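Local coordinates for protein 4-hydroxy-tetrahydrodipicolinate synthase (Aquifex aeolicus, PDB 2EHH) that probably catalyses the condensation of pyruvate with aspartate semialdehyde to 4-hydroxy-tetrahydrodipicolinate, a step of lysine biosynthesis, as a homotetramer, at residues A[5-10]-A[33-38]. Sequence-based numbering, arbitrary orientation.
Sequences SIVALI and NGTDAI
The first two parallel strands of the TIM barrel meet where Val7 N donates to Ala37 O at 3.0 Å. Two residues back, Ser5 O takes two donors as strand 37-40 begins: Asp36 N at 2.8 Å, in the carbonyl plane, and a weak, longer bond from Ala37 N. The Asp36 carboxylate then reaches round to the backbone nitrogen of the same serine, where OD2 accepts Ser5 N at 2.7 Å through its anti lone pair, the bond nearly straight at 163°. A salt bridge to Lys215 of helix 211-223 ends on that same OD2, so one oxygen ties both the beginning of strand 4-8 and helix 211-223 to the turn leading into strand 37-40. With Asp36 cut back to an alanine, Ser5 N is likely to lose its acceptor and Lys215 this counter-charge. Between these strands runs helix 20-31, making the unit a right-handed beta-alpha-beta crossover, the repeating step of this fold. Val7 and Ile38 point outward to the helix layer and lie side by side, with CG1 against CG1 at 3.8 Å; Val7 CG1 gets there by standing between its own backbone N and carbonyl carbon (chi1 61°). Thr35 CG2 sits against Val7 CG1 too, and Leu9 CD2 meets Ile38 CG2 at 3.7 Å, while His30 of the helix touches Val7, Leu9 and Thr35. Ile6 and Ala37 share the barrel interior, CG1 to CB at 3.9 Å, with Ile6 close to Ile203, a predicted pyruvate-binding residue. A water accepts from both Ser5 OG and Thr35 OG1, and Asn207 ND2 is hydrogen-bonded to the serine hydroxyl.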
loop_
_atom_site.group_PDB
_atom_site.type_symbol
_atom_site.label_atom_id
_atom_site.label_comp_id
_atom_site.label_asym_id
_atom_site.label_seq_id
_atom_site.Cartn_x
_atom_site.Cartn_y
_atom_site.Cartn_z
ATOM N N SER A 5 13.785 15.441 -24.535
ATOM C CA SER A 5 12.563 16.038 -24.024
ATOM C C SER A 5 11.378 15.702 -24.925
ATOM O O SER A 5 11.273 16.212 -26.043
ATOM C CB SER A 5 12.744 17.556 -23.931
ATOM O OG SER A 5 11.589 18.177 -23.401
ATOM N N ILE A 6 10.499 14.835 -24.427
ATOM C CA ILE A 6 9.307 14.396 -25.149
ATOM C C ILE A 6 8.075 14.897 -24.400
ATOM O O ILE A 6 7.959 14.712 -23.189
ATOM C CB ILE A 6 9.249 12.854 -25.229
ATOM C CG1 ILE A 6 10.513 12.326 -25.907
ATOM C CG2 ILE A 6 7.998 12.403 -25.985
ATOM C CD1 ILE A 6 10.591 10.809 -25.973
ATOM N N VAL A 7 7.153 15.531 -25.112
ATOM C CA VAL A 7 5.960 16.050 -24.460
ATOM C C VAL A 7 4.732 15.157 -24.642
ATOM O O VAL A 7 4.419 14.735 -25.753
ATOM C CB VAL A 7 5.620 17.477 -24.976
ATOM C CG1 VAL A 7 5.357 17.443 -26.479
ATOM C CG2 VAL A 7 4.402 18.026 -24.239
ATOM N N ALA A 8 4.061 14.845 -23.536
ATOM C CA ALA A 8 2.832 14.058 -23.585
ATOM C C ALA A 8 1.825 15.169 -23.870
ATOM O O ALA A 8 1.362 15.866 -22.967
ATOM C CB ALA A 8 2.560 13.399 -22.225
ATOM N N LEU A 9 1.525 15.358 -25.147
ATOM C CA LEU A 9 0.640 16.431 -25.573
ATOM C C LEU A 9 -0.832 16.277 -25.213
ATOM O O LEU A 9 -1.415 15.204 -25.364
ATOM C CB LEU A 9 0.770 16.615 -27.085
ATOM C CG LEU A 9 0.447 18.000 -27.635
ATOM C CD1 LEU A 9 1.536 18.971 -27.213
ATOM C CD2 LEU A 9 0.359 17.944 -29.157
ATOM N N ILE A 10 -1.424 17.362 -24.731
ATOM C CA ILE A 10 -2.844 17.371 -24.402
ATOM C C ILE A 10 -3.580 17.354 -25.739
ATOM O O ILE A 10 -2.985 17.649 -26.775
ATOM C CB ILE A 10 -3.254 18.674 -23.682
ATOM C CG1 ILE A 10 -2.858 19.878 -24.544
ATOM C CG2 ILE A 10 -2.591 18.750 -22.316
ATOM C CD1 ILE A 10 -3.432 21.201 -24.068
ATOM N N ASN A 33 10.419 25.364 -29.868
ATOM C CA ASN A 33 10.849 25.479 -28.482
ATOM C C ASN A 33 11.806 24.373 -28.048
ATOM O O ASN A 33 12.020 24.160 -26.855
ATOM C CB ASN A 33 9.644 25.546 -27.542
ATOM C CG ASN A 33 9.107 26.955 -27.399
ATOM O OD1 ASN A 33 9.814 27.856 -26.943
ATOM N ND2 ASN A 33 7.857 27.157 -27.798
ATOM N N GLY A 34 12.370 23.665 -29.023
ATOM C CA GLY A 34 13.340 22.624 -28.723
ATOM C C GLY A 34 12.885 21.232 -28.325
ATOM O O GLY A 34 13.728 20.373 -28.068
ATOM N N THR A 35 11.582 20.984 -28.271
ATOM C CA THR A 35 11.102 19.659 -27.888
ATOM C C THR A 35 11.565 18.618 -28.913
ATOM O O THR A 35 11.492 18.845 -30.120
ATOM C CB THR A 35 9.566 19.652 -27.759
ATOM O OG1 THR A 35 9.169 20.695 -26.859
ATOM C CG2 THR A 35 9.076 18.319 -27.205
ATOM N N ASP A 36 12.051 17.479 -28.428
ATOM C CA ASP A 36 12.555 16.431 -29.307
ATOM C C ASP A 36 11.473 15.589 -29.971
ATOM O O ASP A 36 11.627 15.155 -31.115
ATOM C CB ASP A 36 13.512 15.524 -28.533
ATOM C CG ASP A 36 14.735 16.265 -28.038
ATOM O OD1 ASP A 36 15.504 16.768 -28.884
ATOM O OD2 ASP A 36 14.928 16.355 -26.806
ATOM N N ALA A 37 10.374 15.358 -29.262
ATOM C CA ALA A 37 9.298 14.557 -29.820
ATOM C C ALA A 37 7.970 14.845 -29.150
ATOM O O ALA A 37 7.917 15.327 -28.019
ATOM C CB ALA A 37 9.635 13.077 -29.683
ATOM N N ILE A 38 6.895 14.536 -29.860
ATOM C CA ILE A 38 5.562 14.745 -29.333
ATOM C C ILE A 38 4.837 13.415 -29.269
ATOM O O ILE A 38 4.864 12.631 -30.219
ATOM C CB ILE A 38 4.737 15.710 -30.217
ATOM C CG1 ILE A 38 5.407 17.084 -30.256
ATOM C CG2 ILE A 38 3.323 15.845 -29.666
ATOM C CD1 ILE A 38 4.679 18.088 -31.118
HETATM O O HOH W 1 10.850 20.487 -24.475
#